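Local atomic coordinates of RabGDI protein (Plasmodium falciparum 3D7, PDB entry 3P1W), a protein that probably acts as a Rab GDP-dissociation inhibitor, binding GDP-loaded Rab GTPases and slowing nucleotide release during vesicle transport. Residues Glu19-Ile24 and Glu299-Asp304; Gly122-Gln127 and Ile140-Ala145; Asp287-Gly292 and Ala424-Val429; Asp360-Leu365 and Ala435-Glu440. All blocks are in the same frame, centred on the assembly; numbering follows the deposited sequence.

Contact 1. Residues Glu19-Ile24 and Glu299-Asp304; sequences EHYDVI and EIAYCD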
loop_
_atom_site.group_PDB
_atom_site.type_symbol
_atom_site.label_atom_id
_atom_site.label_comp_id
_atom_site.label_asym_id
_atom_site.label_seq_id
_atom_site.Cartn_x
_atom_site.Cartn_y
_atom_site.Cartn_z
ATOM N N GLU A 19 2.595 -17.910 31.804
ATOM C CA GLU A 19 2.925 -17.961 30.362
ATOM C C GLU A 19 3.923 -16.865 29.977
ATOM O O GLU A 19 3.798 -15.732 30.449
ATOM C CB GLU A 19 1.667 -17.763 29.511
ATOM C CG GLU A 19 0.947 -19.029 29.131
ATOM C CD GLU A 19 -0.368 -18.766 28.402
ATOM O OE1 GLU A 19 -0.524 -17.696 27.776
ATOM O OE2 GLU A 19 -1.261 -19.636 28.467
ATOM N N HIS A 20 4.899 -17.195 29.133
ATOM C CA HIS A 20 5.900 -16.209 28.695
ATOM C C HIS A 20 6.193 -16.304 27.200
ATOM O O HIS A 20 6.410 -17.393 26.665
ATOM C CB HIS A 20 7.221 -16.320 29.469
ATOM C CG HIS A 20 8.206 -15.244 29.116
ATOM N ND1 HIS A 20 9.048 -15.332 28.025
ATOM C CD2 HIS A 20 8.451 -14.037 29.681
ATOM C CE1 HIS A 20 9.777 -14.232 27.942
ATOM N NE2 HIS A 20 9.435 -13.430 28.935
ATOM N N TYR A 21 6.233 -15.143 26.546
ATOM C CA TYR A 21 6.512 -15.058 25.118
ATOM C C TYR A 21 7.625 -14.047 24.869
ATOM O O TYR A 21 7.820 -13.111 25.638
ATOM C CB TYR A 21 5.246 -14.643 24.361
ATOM C CG TYR A 21 4.087 -15.566 24.610
ATOM C CD1 TYR A 21 3.923 -16.716 23.851
ATOM C CD2 TYR A 21 3.170 -15.313 25.629
ATOM C CE1 TYR A 21 2.878 -17.588 24.087
ATOM C CE2 TYR A 21 2.118 -16.185 25.875
ATOM C CZ TYR A 21 1.977 -17.322 25.101
ATOM O OH TYR A 21 0.943 -18.196 25.327
ATOM N N ASP A 22 8.353 -14.230 23.779
ATOM C CA ASP A 22 9.321 -13.223 23.363
ATOM C C ASP A 22 8.569 -11.943 22.969
ATOM O O ASP A 22 8.899 -10.848 23.428
ATOM C CB ASP A 22 10.167 -13.738 22.203
ATOM C CG ASP A 22 11.092 -14.875 22.624
ATOM O OD1 ASP A 22 11.801 -14.696 23.628
ATOM O OD2 ASP A 22 11.089 -15.936 21.960
ATOM N N VAL A 23 7.549 -12.100 22.132
ATOM C CA VAL A 23 6.755 -10.960 21.669
ATOM C C VAL A 23 5.280 -11.332 21.727
ATOM O O VAL A 23 4.894 -12.431 21.321
ATOM C CB VAL A 23 7.128 -10.548 20.234
ATOM C CG1 VAL A 23 6.386 -9.261 19.816
ATOM C CG2 VAL A 23 8.635 -10.336 20.102
ATOM N N ILE A 24 4.463 -10.424 22.255
ATOM C CA ILE A 24 3.009 -10.520 22.098
ATOM C C ILE A 24 2.588 -9.439 21.074
ATOM O O ILE A 24 3.027 -8.284 21.128
ATOM C CB ILE A 24 2.248 -10.361 23.419
ATOM C CG1 ILE A 24 2.609 -11.492 24.389
ATOM C CG2 ILE A 24 0.720 -10.336 23.189
ATOM C CD1 ILE A 24 1.986 -11.332 25.764
ATOM N N GLU A 299 -7.099 -13.512 31.950
ATOM C CA GLU A 299 -5.933 -14.177 31.382
ATOM C C GLU A 299 -4.738 -13.255 31.535
ATOM O O GLU A 299 -4.873 -12.043 31.406
ATOM C CB GLU A 299 -6.149 -14.507 29.907
ATOM C CG GLU A 299 -7.358 -15.397 29.643
ATOM C CD GLU A 299 -7.961 -15.177 28.268
ATOM O OE1 GLU A 299 -8.056 -16.168 27.515
ATOM O OE2 GLU A 299 -8.337 -14.019 27.944
ATOM N N ILE A 300 -3.573 -13.820 31.826
ATOM C CA ILE A 300 -2.336 -13.038 31.859
ATOM C C ILE A 300 -1.201 -13.796 31.156
ATOM O O ILE A 300 -1.103 -15.034 31.245
ATOM C CB ILE A 300 -1.920 -12.699 33.312
ATOM C CG1 ILE A 300 -0.795 -11.648 33.325
ATOM C CG2 ILE A 300 -1.503 -13.969 34.048
ATOM C CD1 ILE A 300 -0.391 -11.165 34.722
ATOM N N ALA A 301 -0.341 -13.048 30.470
ATOM C CA ALA A 301 0.892 -13.598 29.915
ATOM C C ALA A 301 1.990 -12.557 30.037
ATOM O O ALA A 301 1.722 -11.346 30.014
ATOM C CB ALA A 301 0.703 -14.004 28.452
ATOM N N TYR A 302 3.220 -13.023 30.151
ATOM C CA TYR A 302 4.365 -12.143 30.266
ATOM C C TYR A 302 5.115 -12.131 28.930
ATOM O O TYR A 302 4.972 -13.054 28.125
ATOM C CB TYR A 302 5.229 -12.561 31.464
ATOM C CG TYR A 302 4.527 -12.284 32.776
ATOM C CD1 TYR A 302 4.558 -11.011 33.349
ATOM C CD2 TYR A 302 3.783 -13.272 33.418
ATOM C CE1 TYR A 302 3.893 -10.736 34.539
ATOM C CE2 TYR A 302 3.117 -13.007 34.615
ATOM C CZ TYR A 302 3.180 -11.733 35.166
ATOM O OH TYR A 302 2.529 -11.454 36.342
ATOM N N CYS A 303 5.840 -11.045 28.664
ATOM C CA CYS A 303 6.561 -10.889 27.403
ATOM C C CYS A 303 7.680 -9.869 27.532
ATOM O O CYS A 303 7.715 -9.082 28.483
ATOM C CB CYS A 303 5.599 -10.485 26.275
ATOM S SG CYS A 303 4.705 -8.955 26.618
ATOM N N ASP A 304 8.615 -9.919 26.596
ATOM C CA ASP A 304 9.747 -8.986 26.572
ATOM C C ASP A 304 9.457 -7.802 25.647
ATOM O O ASP A 304 10.006 -6.711 25.840
ATOM C CB ASP A 304 11.022 -9.706 26.108
ATOM C CG ASP A 304 11.427 -10.834 27.044
ATOM O OD1 ASP A 304 11.230 -10.697 28.270
ATOM O OD2 ASP A 304 11.932 -11.858 26.552
HETATM O O HOH W 1 -0.082 -17.081 32.798
#
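E19 and Y21 pair in parallel with Y302, the tight backbone part of a sheet of Rossmann-like type, consistent with the family's grouping with dinucleotide-binding folds. Y302 N donates to E19 O (2.8 Å), and Y302 O accepts from Y21 N (2.9 Å). C303 CA also offers its hydrogen to Y21 O. I24, past the corner at D22, packs from the following strand onto the face that carries A301 and C303. Its CG1 stands anti to the carbonyl carbon (chi1 -63°), which turns the branch to these residues: I24 CG1 lies 3.7 Å from C303 CB, and CD1 continues to the methyl of A301. Small side chains suit 301 and 303, where I24 and the ring of Y21 need close approach: Y21 CE2 meets A301 CB at 3.7 Å, the methyl lying at the ring edge.

Toward C303 and D304 the pairing loosens. D304 N makes only weak, bent bonds to Y21 O and D22 O where the chain turns its corner. D22 and D304 run side by side, and their like charges come to 4.1 Å (D22 OD1 to D304 OD2), probably eased by solvent; D22 OD2 accepts from K45 N. On the solvent side a water joins E19 N to I300 O. H20, its CG anti to the backbone N (chi1 -175°), swings its ring over to D304, where H20 NE2 makes a weak 3.3 Å bond to D304 OD1, met at the ring edge in plane.

Contact 2. Residues Gly122-Gln127 and Ile140-Ala145; sequences GSYVYQ and IHKVPA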
loop_
_atom_site.group_PDB
_atom_site.type_symbol
_atom_site.label_atom_id
_atom_site.label_comp_id
_atom_site.label_asym_id
_atom_site.label_seq_id
_atom_site.Cartn_x
_atom_site.Cartn_y
_atom_site.Cartn_z
ATOM N N GLY A 122 -3.410 -2.932 -15.428
ATOM C CA GLY A 122 -2.872 -1.689 -15.925
ATOM C C GLY A 122 -2.504 -0.668 -14.885
ATOM O O GLY A 122 -3.005 -0.684 -13.773
ATOM N N SER A 123 -1.599 0.211 -15.282
ATOM C CA SER A 123 -1.113 1.297 -14.442
ATOM C C SER A 123 -1.324 2.584 -15.212
ATOM O O SER A 123 -0.875 2.683 -16.370
ATOM C CB SER A 123 0.380 1.127 -14.203
ATOM O OG SER A 123 0.715 -0.209 -13.863
ATOM N N TYR A 124 -2.000 3.547 -14.587
ATOM C CA TYR A 124 -2.397 4.806 -15.204
ATOM C C TYR A 124 -1.928 5.958 -14.340
ATOM O O TYR A 124 -1.792 5.827 -13.089
ATOM C CB TYR A 124 -3.923 4.892 -15.406
ATOM C CG TYR A 124 -4.401 3.883 -16.420
ATOM C CD1 TYR A 124 -4.621 4.257 -17.736
ATOM C CD2 TYR A 124 -4.548 2.533 -16.074
ATOM C CE1 TYR A 124 -5.005 3.326 -18.690
ATOM C CE2 TYR A 124 -4.923 1.572 -17.039
ATOM C CZ TYR A 124 -5.131 1.976 -18.340
ATOM O OH TYR A 124 -5.518 1.060 -19.309
ATOM N N VAL A 125 -1.757 7.109 -14.990
ATOM C CA VAL A 125 -1.431 8.338 -14.305
ATOM C C VAL A 125 -2.320 9.470 -14.848
ATOM O O VAL A 125 -2.668 9.488 -16.036
ATOM C CB VAL A 125 0.058 8.666 -14.437
ATOM C CG1 VAL A 125 0.474 8.889 -15.934
ATOM C CG2 VAL A 125 0.451 9.867 -13.539
ATOM N N TYR A 126 -2.682 10.403 -13.970
ATOM C CA TYR A 126 -3.534 11.548 -14.358
ATOM C C TYR A 126 -2.680 12.705 -14.863
ATOM O O TYR A 126 -1.732 13.136 -14.198
ATOM C CB TYR A 126 -4.302 11.965 -13.118
ATOM C CG TYR A 126 -5.422 12.951 -13.272
ATOM C CD1 TYR A 126 -6.725 12.560 -13.039
ATOM C CD2 TYR A 126 -5.169 14.297 -13.512
ATOM C CE1 TYR A 126 -7.755 13.465 -13.090
ATOM C CE2 TYR A 126 -6.195 15.209 -13.556
ATOM C CZ TYR A 126 -7.491 14.767 -13.345
ATOM O OH TYR A 126 -8.527 15.646 -13.399
ATOM N N GLN A 127 -3.015 13.193 -16.060
ATOM C CA GLN A 127 -2.441 14.386 -16.632
ATOM C C GLN A 127 -3.554 14.977 -17.532
ATOM O O GLN A 127 -3.894 14.422 -18.578
ATOM C CB GLN A 127 -1.172 14.079 -17.457
ATOM C CG GLN A 127 -0.477 15.351 -17.951
ATOM C CD GLN A 127 0.333 15.177 -19.227
ATOM O OE1 GLN A 127 -0.076 15.629 -20.307
ATOM N NE2 GLN A 127 1.496 14.541 -19.109
ATOM N N ILE A 140 -6.612 10.526 -17.930
ATOM C CA ILE A 140 -5.703 9.475 -17.481
ATOM C C ILE A 140 -5.096 8.699 -18.631
ATOM O O ILE A 140 -5.704 8.582 -19.715
ATOM C CB ILE A 140 -6.381 8.532 -16.484
ATOM C CG1 ILE A 140 -7.559 7.806 -17.140
ATOM C CG2 ILE A 140 -6.795 9.330 -15.224
ATOM C CD1 ILE A 140 -8.310 6.828 -16.243
ATOM N N HIS A 141 -3.879 8.208 -18.394
ATOM C CA HIS A 141 -3.024 7.644 -19.427
ATOM C C HIS A 141 -2.214 6.465 -18.875
ATOM O O HIS A 141 -1.852 6.451 -17.705
ATOM C CB HIS A 141 -2.052 8.714 -19.943
ATOM C CG HIS A 141 -2.685 10.053 -20.195
ATOM N ND1 HIS A 141 -3.119 10.455 -21.443
ATOM C CD2 HIS A 141 -2.939 11.088 -19.356
ATOM C CE1 HIS A 141 -3.639 11.667 -21.354
ATOM N NE2 HIS A 141 -3.536 12.079 -20.099
ATOM N N LYS A 142 -1.939 5.484 -19.729
ATOM C CA LYS A 142 -1.058 4.389 -19.383
ATOM C C LYS A 142 0.298 4.930 -19.023
ATOM O O LYS A 142 0.784 5.860 -19.667
ATOM C CB LYS A 142 -0.861 3.442 -20.549
ATOM C CG LYS A 142 -2.003 2.528 -20.823
ATOM C CD LYS A 142 -1.663 1.704 -22.097
ATOM C CE LYS A 142 -2.645 0.571 -22.346
ATOM N NZ LYS A 142 -2.226 -0.230 -23.563
ATOM N N VAL A 143 0.872 4.370 -17.966
ATOM C CA VAL A 143 2.206 4.720 -17.526
ATOM C C VAL A 143 3.211 3.939 -18.375
ATOM O O VAL A 143 3.220 2.715 -18.334
ATOM C CB VAL A 143 2.430 4.365 -16.064
ATOM C CG1 VAL A 143 3.875 4.629 -15.682
ATOM C CG2 VAL A 143 1.434 5.168 -15.159
ATOM N N PRO A 144 4.056 4.650 -19.133
ATOM C CA PRO A 144 5.024 3.941 -19.972
ATOM C C PRO A 144 6.164 3.409 -19.142
ATOM O O PRO A 144 6.655 4.093 -18.236
ATOM C CB PRO A 144 5.497 5.007 -20.955
ATOM C CG PRO A 144 5.239 6.294 -20.297
ATOM C CD PRO A 144 4.126 6.113 -19.311
ATOM N N ALA A 145 6.545 2.164 -19.411
ATOM C CA ALA A 145 7.576 1.507 -18.624
ATOM C C ALA A 145 8.702 0.909 -19.454
ATOM O O ALA A 145 9.603 0.324 -18.892
ATOM C CB ALA A 145 6.950 0.440 -17.731
#
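A beta hairpin is built here from the strands 117-129 and 138-142, and its paired residues are V125 with H141, flanked by Y124 with K142 and Y126 with I140. V125 and H141 form the hydrogen-bonded pair: V125 N gives its hydrogen to H141 O at 2.8 Å, and H141 N returns one to V125 O at 2.9 Å. Past the strand end, V143 N still reaches S123 O with a nearly straight 167° bond.

H141 adds a side-chain bond to these. With CG anti to the carbonyl carbon (chi1 -44°), its ring swings along the partner strand until NE2 donates to Q127 O at 2.8 Å, in the carbonyl plane and on a lone pair. A buried histidine suits this place because its N-H satisfies a backbone carbonyl. Strand 138-142 forms an edge of a larger mixed sheet, in which 117-129 also pairs with 346-350; helix 203-213 packs on V125 and V143, and helix 226-243 on V143. Those two valines cross at about a right angle, V125 CB lying 3.8 Å from V143 CG2. On the other face Y126 CD1 meets I140 CG2. Y124 runs alongside K142, its CE1 3.8 Å from the lysine's aliphatic CG, while Y124 OH bonds to N341.

Contact 3. Residues Asp287-Gly292 and Ala424-Val429; sequences DNKVCG and ADNIFV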
loop_
_atom_site.group_PDB
_atom_site.type_symbol
_atom_site.label_atom_id
_atom_site.label_comp_id
_atom_site.label_asym_id
_atom_site.label_seq_id
_atom_site.Cartn_x
_atom_site.Cartn_y
_atom_site.Cartn_z
ATOM N N ASP A 287 10.980 -0.359 35.809
ATOM C CA ASP A 287 11.580 0.650 34.930
ATOM C C ASP A 287 10.588 1.114 33.854
ATOM O O ASP A 287 10.993 1.690 32.860
ATOM C CB ASP A 287 12.858 0.131 34.251
ATOM C CG ASP A 287 13.851 -0.465 35.220
ATOM O OD1 ASP A 287 13.861 -0.093 36.413
ATOM O OD2 ASP A 287 14.639 -1.317 34.767
ATOM N N ASN A 288 9.299 0.869 34.072
ATOM C CA ASN A 288 8.244 1.242 33.130
ATOM C C ASN A 288 8.408 0.613 31.739
ATOM O O ASN A 288 8.018 1.206 30.730
ATOM C CB ASN A 288 8.118 2.771 33.034
ATOM C CG ASN A 288 7.719 3.405 34.348
ATOM O OD1 ASN A 288 6.994 2.814 35.141
ATOM N ND2 ASN A 288 8.208 4.615 34.592
ATOM N N LYS A 289 8.971 -0.591 31.693
ATOM C CA LYS A 289 9.077 -1.353 30.446
ATOM C C LYS A 289 8.029 -2.453 30.459
ATOM O O LYS A 289 7.740 -3.040 31.514
ATOM C CB LYS A 289 10.453 -1.981 30.291
ATOM C CG LYS A 289 11.604 -0.990 30.300
ATOM C CD LYS A 289 12.881 -1.625 29.744
ATOM C CE LYS A 289 14.129 -0.951 30.295
ATOM N NZ LYS A 289 15.273 -1.089 29.361
ATOM N N VAL A 290 7.467 -2.746 29.292
ATOM C CA VAL A 290 6.413 -3.748 29.220
ATOM C C VAL A 290 6.962 -5.106 29.675
ATOM O O VAL A 290 8.094 -5.471 29.356
ATOM C CB VAL A 290 5.773 -3.850 27.814
ATOM C CG1 VAL A 290 6.709 -4.556 26.815
ATOM C CG2 VAL A 290 4.419 -4.564 27.903
ATOM N N CYS A 291 6.175 -5.816 30.476
ATOM C CA CYS A 291 6.534 -7.169 30.900
ATOM C C CYS A 291 5.366 -8.140 30.750
ATOM O O CYS A 291 5.559 -9.342 30.859
ATOM C CB CYS A 291 7.083 -7.165 32.332
ATOM S SG CYS A 291 5.903 -6.703 33.583
ATOM N N GLY A 292 4.159 -7.649 30.462
ATOM C CA GLY A 292 3.037 -8.557 30.207
ATOM C C GLY A 292 1.761 -7.889 29.730
ATOM O O GLY A 292 1.733 -6.669 29.536
ATOM N N ALA A 424 11.777 2.917 24.657
ATOM C CA ALA A 424 12.387 2.360 25.864
ATOM C C ALA A 424 11.506 1.290 26.510
ATOM O O ALA A 424 11.999 0.330 27.121
ATOM C CB ALA A 424 12.652 3.483 26.861
ATOM N N ASP A 425 10.191 1.462 26.390
ATOM C CA ASP A 425 9.255 0.547 27.035
ATOM C C ASP A 425 9.044 -0.774 26.275
ATOM O O ASP A 425 8.313 -1.644 26.760
ATOM C CB ASP A 425 7.919 1.255 27.263
ATOM C CG ASP A 425 7.173 1.570 25.961
ATOM O OD1 ASP A 425 7.621 1.179 24.841
ATOM O OD2 ASP A 425 6.118 2.223 26.071
ATOM N N ASN A 426 9.644 -0.907 25.082
ATOM C CA ASN A 426 9.510 -2.129 24.261
ATOM C C ASN A 426 8.096 -2.404 23.732
ATOM O O ASN A 426 7.754 -3.558 23.410
ATOM C CB ASN A 426 10.063 -3.358 24.997
ATOM C CG ASN A 426 11.570 -3.348 25.067
ATOM O OD1 ASN A 426 12.220 -3.048 24.072
ATOM N ND2 ASN A 426 12.134 -3.696 26.229
ATOM N N ILE A 427 7.304 -1.335 23.585
ATOM C CA ILE A 427 6.005 -1.422 22.939
ATOM C C ILE A 427 6.156 -0.708 21.592
ATOM O O ILE A 427 6.284 0.526 21.551
ATOM C CB ILE A 427 4.882 -0.786 23.765
ATOM C CG1 ILE A 427 4.761 -1.482 25.134
ATOM C CG2 ILE A 427 3.536 -0.890 23.023
ATOM C CD1 ILE A 427 3.846 -0.770 26.085
ATOM N N PHE A 428 6.202 -1.508 20.525
ATOM C CA PHE A 428 6.460 -1.007 19.164
ATOM C C PHE A 428 5.126 -0.893 18.486
ATOM O O PHE A 428 4.428 -1.901 18.363
ATOM C CB PHE A 428 7.341 -1.991 18.386
ATOM C CG PHE A 428 8.735 -2.108 18.925
ATOM C CD1 PHE A 428 9.780 -1.429 18.326
ATOM C CD2 PHE A 428 8.991 -2.860 20.070
ATOM C CE1 PHE A 428 11.065 -1.520 18.838
ATOM C CE2 PHE A 428 10.288 -2.948 20.604
ATOM C CZ PHE A 428 11.325 -2.274 19.975
ATOM N N VAL A 429 4.777 0.322 18.069
ATOM C CA VAL A 429 3.462 0.616 17.510
ATOM C C VAL A 429 3.564 0.826 15.996
ATOM O O VAL A 429 4.374 1.614 15.530
ATOM C CB VAL A 429 2.804 1.847 18.180
ATOM C CG1 VAL A 429 1.409 2.052 17.656
ATOM C CG2 VAL A 429 2.729 1.651 19.735
HETATM O O HOH W 2 10.240 -4.947 28.201
#
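I427 sets its CG1 anti to the carbonyl carbon (chi1 -60°), and so brings it to V290 CB at 3.7 Å; the two branched side chains cross at about a right angle. V290 in turn places CG1 between its backbone N and carbonyl carbon (chi1 74°), where V290 CG1 lies against the carbonyl oxygens of D425 and N426, 3.3 Å from D425 O. Beta-branched residues fit here, since both begin strands and are buried.

One direct hydrogen bond joins the segments: V290 N to D425 O, 2.9 Å and nearly straight at 171°. D425 presents that carbonyl from an Asx turn, its OD1 accepting from I427 N at 2.8 Å from above the carboxylate plane. Aspartate suits the site doubly, because OD2 also makes a salt bridge to K319. N426, with a positive phi, takes the left-handed conformation that asparagine tolerates well; a water between its ND2 and V290 O makes only a doubtful bridge. K289 stretches an extended chain past the turn, laying CD 3.4 Å from A424 O, as befits an exposed lysine whose methylenes can pack while its amine stays outside.

The contact joins two parts of one sheet whose strands 290-295 and 427-429 do not pair with each other: C291 and G292 form a classic beta bulge opposite V283 in strand 279-284, strand 427-429 pairs in parallel with 305-308, and helix 440-454 packs against F428.

Contact 4. Residues Asp360-Leu365 and Ala435-Glu440; sequences DIYINL and ATSHFE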
loop_
_atom_site.group_PDB
_atom_site.type_symbol
_atom_site.label_atom_id
_atom_site.label_comp_id
_atom_site.label_asym_id
_atom_site.label_seq_id
_atom_site.Cartn_x
_atom_site.Cartn_y
_atom_site.Cartn_z
ATOM N N ASP A 360 -0.919 13.358 -3.071
ATOM C CA ASP A 360 -1.474 12.650 -4.220
ATOM C C ASP A 360 -2.818 11.973 -3.864
ATOM O O ASP A 360 -3.113 11.707 -2.681
ATOM C CB ASP A 360 -0.499 11.600 -4.743
ATOM C CG ASP A 360 0.759 12.190 -5.398
ATOM O OD1 ASP A 360 1.009 13.430 -5.375
ATOM O OD2 ASP A 360 1.528 11.361 -5.938
ATOM N N ILE A 361 -3.595 11.663 -4.883
ATOM C CA ILE A 361 -4.803 10.841 -4.733
ATOM C C ILE A 361 -4.623 9.588 -5.576
ATOM O O ILE A 361 -3.940 9.621 -6.622
ATOM C CB ILE A 361 -6.066 11.642 -5.073
ATOM C CG1 ILE A 361 -6.215 12.793 -4.048
ATOM C CG2 ILE A 361 -7.310 10.765 -5.105
ATOM C CD1 ILE A 361 -7.459 13.701 -4.241
ATOM N N TYR A 362 -5.207 8.487 -5.116
ATOM C CA TYR A 362 -5.015 7.180 -5.719
ATOM C C TYR A 362 -6.344 6.474 -5.943
ATOM O O TYR A 362 -7.271 6.645 -5.179
ATOM C CB TYR A 362 -4.122 6.324 -4.824
ATOM C CG TYR A 362 -2.846 7.004 -4.342
ATOM C CD1 TYR A 362 -1.638 6.812 -5.016
ATOM C CD2 TYR A 362 -2.847 7.855 -3.228
ATOM C CE1 TYR A 362 -0.467 7.416 -4.592
ATOM C CE2 TYR A 362 -1.678 8.481 -2.796
ATOM C CZ TYR A 362 -0.494 8.258 -3.474
ATOM O OH TYR A 362 0.659 8.871 -3.076
ATOM N N ILE A 363 -6.426 5.668 -7.001
ATOM C CA ILE A 363 -7.606 4.852 -7.267
ATOM C C ILE A 363 -7.156 3.446 -7.651
ATOM O O ILE A 363 -6.368 3.288 -8.594
ATOM C CB ILE A 363 -8.488 5.402 -8.391
ATOM C CG1 ILE A 363 -8.760 6.890 -8.209
ATOM C CG2 ILE A 363 -9.748 4.551 -8.536
ATOM C CD1 ILE A 363 -9.608 7.570 -9.333
ATOM N N ASN A 364 -7.620 2.440 -6.907
ATOM C CA ASN A 364 -7.438 1.039 -7.303
ATOM C C ASN A 364 -8.740 0.459 -7.799
ATOM O O ASN A 364 -9.794 0.823 -7.315
ATOM C CB ASN A 364 -6.901 0.223 -6.155
ATOM C CG ASN A 364 -5.418 0.402 -5.998
ATOM O OD1 ASN A 364 -4.748 0.946 -6.898
ATOM N ND2 ASN A 364 -4.881 -0.037 -4.872
ATOM N N LEU A 365 -8.657 -0.430 -8.782
ATOM C CA LEU A 365 -9.830 -1.048 -9.356
ATOM C C LEU A 365 -9.572 -2.554 -9.345
ATOM O O LEU A 365 -8.511 -2.996 -9.816
ATOM C CB LEU A 365 -10.051 -0.527 -10.791
ATOM C CG LEU A 365 -11.182 -1.029 -11.674
ATOM C CD1 LEU A 365 -10.973 -2.456 -12.173
ATOM C CD2 LEU A 365 -12.567 -0.882 -11.015
ATOM N N ALA A 435 -2.694 6.737 2.482
ATOM C CA ALA A 435 -3.542 6.768 1.314
ATOM C C ALA A 435 -2.961 6.059 0.083
ATOM O O ALA A 435 -3.695 5.859 -0.881
ATOM C CB ALA A 435 -3.875 8.255 0.941
ATOM N N THR A 436 -1.677 5.698 0.079
ATOM C CA THR A 436 -1.080 5.159 -1.168
ATOM C C THR A 436 -1.810 3.867 -1.613
ATOM O O THR A 436 -2.291 3.119 -0.784
ATOM C CB THR A 436 0.423 4.914 -1.041
ATOM O OG1 THR A 436 0.697 3.961 0.004
ATOM C CG2 THR A 436 1.176 6.232 -0.698
ATOM N N SER A 437 -1.803 3.600 -2.908
ATOM C CA SER A 437 -2.548 2.486 -3.512
ATOM C C SER A 437 -1.653 1.242 -3.632
ATOM O O SER A 437 -2.072 0.201 -4.165
ATOM C CB SER A 437 -3.048 2.947 -4.877
ATOM O OG SER A 437 -1.990 3.560 -5.600
ATOM N N HIS A 438 -0.409 1.381 -3.189
ATOM C CA HIS A 438 0.550 0.298 -3.220
ATOM C C HIS A 438 1.156 0.131 -1.839
ATOM O O HIS A 438 0.925 0.958 -0.916
ATOM C CB HIS A 438 1.637 0.521 -4.294
ATOM C CG HIS A 438 2.217 1.903 -4.321
ATOM N ND1 HIS A 438 3.277 2.283 -3.525
ATOM C CD2 HIS A 438 1.910 2.984 -5.078
ATOM C CE1 HIS A 438 3.585 3.542 -3.780
ATOM N NE2 HIS A 438 2.767 3.995 -4.721
ATOM N N PHE A 439 1.968 -0.911 -1.680
ATOM C CA PHE A 439 2.276 -1.408 -0.330
ATOM C C PHE A 439 3.580 -0.862 0.279
ATOM O O PHE A 439 3.872 -1.106 1.459
ATOM C CB PHE A 439 2.324 -2.940 -0.368
ATOM C CG PHE A 439 1.792 -3.609 0.864
ATOM C CD1 PHE A 439 0.520 -4.160 0.856
ATOM C CD2 PHE A 439 2.596 -3.776 2.000
ATOM C CE1 PHE A 439 0.025 -4.802 1.983
ATOM C CE2 PHE A 439 2.122 -4.392 3.127
ATOM C CZ PHE A 439 0.832 -4.904 3.137
ATOM N N GLU A 440 4.366 -0.129 -0.493
ATOM C CA GLU A 440 5.745 0.192 -0.078
ATOM C C GLU A 440 5.836 0.845 1.299
ATOM O O GLU A 440 6.660 0.451 2.136
ATOM C CB GLU A 440 6.461 1.109 -1.084
ATOM C CG GLU A 440 7.904 1.362 -0.671
ATOM C CD GLU A 440 8.560 2.524 -1.350
ATOM O OE1 GLU A 440 7.974 3.108 -2.298
ATOM O OE2 GLU A 440 9.697 2.849 -0.919
#
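Y362 holds its ring against the A435-S437 loop, and T436 CA sits squarely over the ring face. The distance from that CA to the ring centroid is 3.7 Å, almost along the ring normal, a CH-pi contact. Y362 reaches this place through a CG anti to its carbonyl carbon (chi1 -48°) and a ring turned nearly perpendicular to the CA-CB-CG plane (chi2 -96°), which offers a flat face to the loop. An aromatic suits the spot because a broad face can receive a stretch of backbone. T436 runs alongside the tyrosine, pointing the same way, and its CG2 lies 3.6 Å from Y362 OH; the other branch, OG1, is turned between backbone N and carbonyl carbon, where it bonds to D434.

These residues join the strand 361-367, inside the mixed sheet between strands 346-350 and 378-385, to the loop that leads into helix 440-454. S437 is compact enough to fit between Y362 and N364, both directed toward the loop: its OG comes 3.3 Å from Y362 CD1 and is hydrogen-bonded to Q347, and its CB lies 3.3 Å from N364 OD1. N364 supplies the direct polar link, donating ND2 to S437 O at 2.9 Å in a nearly straight bond of 172°, on a lone pair and in the plane of both groups. The same ND2 serves P93 O, so two carbonyls fix the amide's rotation, while OD1 is buried by the contact without a partner in the model.

In the fold
Contacts 1 and 3 share one sheet, at one end of the molecule: strands 300-303 and 290-295 are neighbours, C303 N lies 2.8 Å from C291 O in a probable hydrogen bond, and the centres are about 12 Å apart. Both are partly buried, pairing apolar packing with polar margins, with a water bridge in contact 1. Contacts 2 and 4 reach the other mixed sheet without touching, about 7 Å apart at the nearest atoms, and are buried; their side chains bond to backbone carbonyls, H141 to Q127 and N364 to S437. Contact 2 is a local hairpin, whereas contacts 1, 3 and 4 join distant sequence. Contact 4 lies nearest the chain's centre.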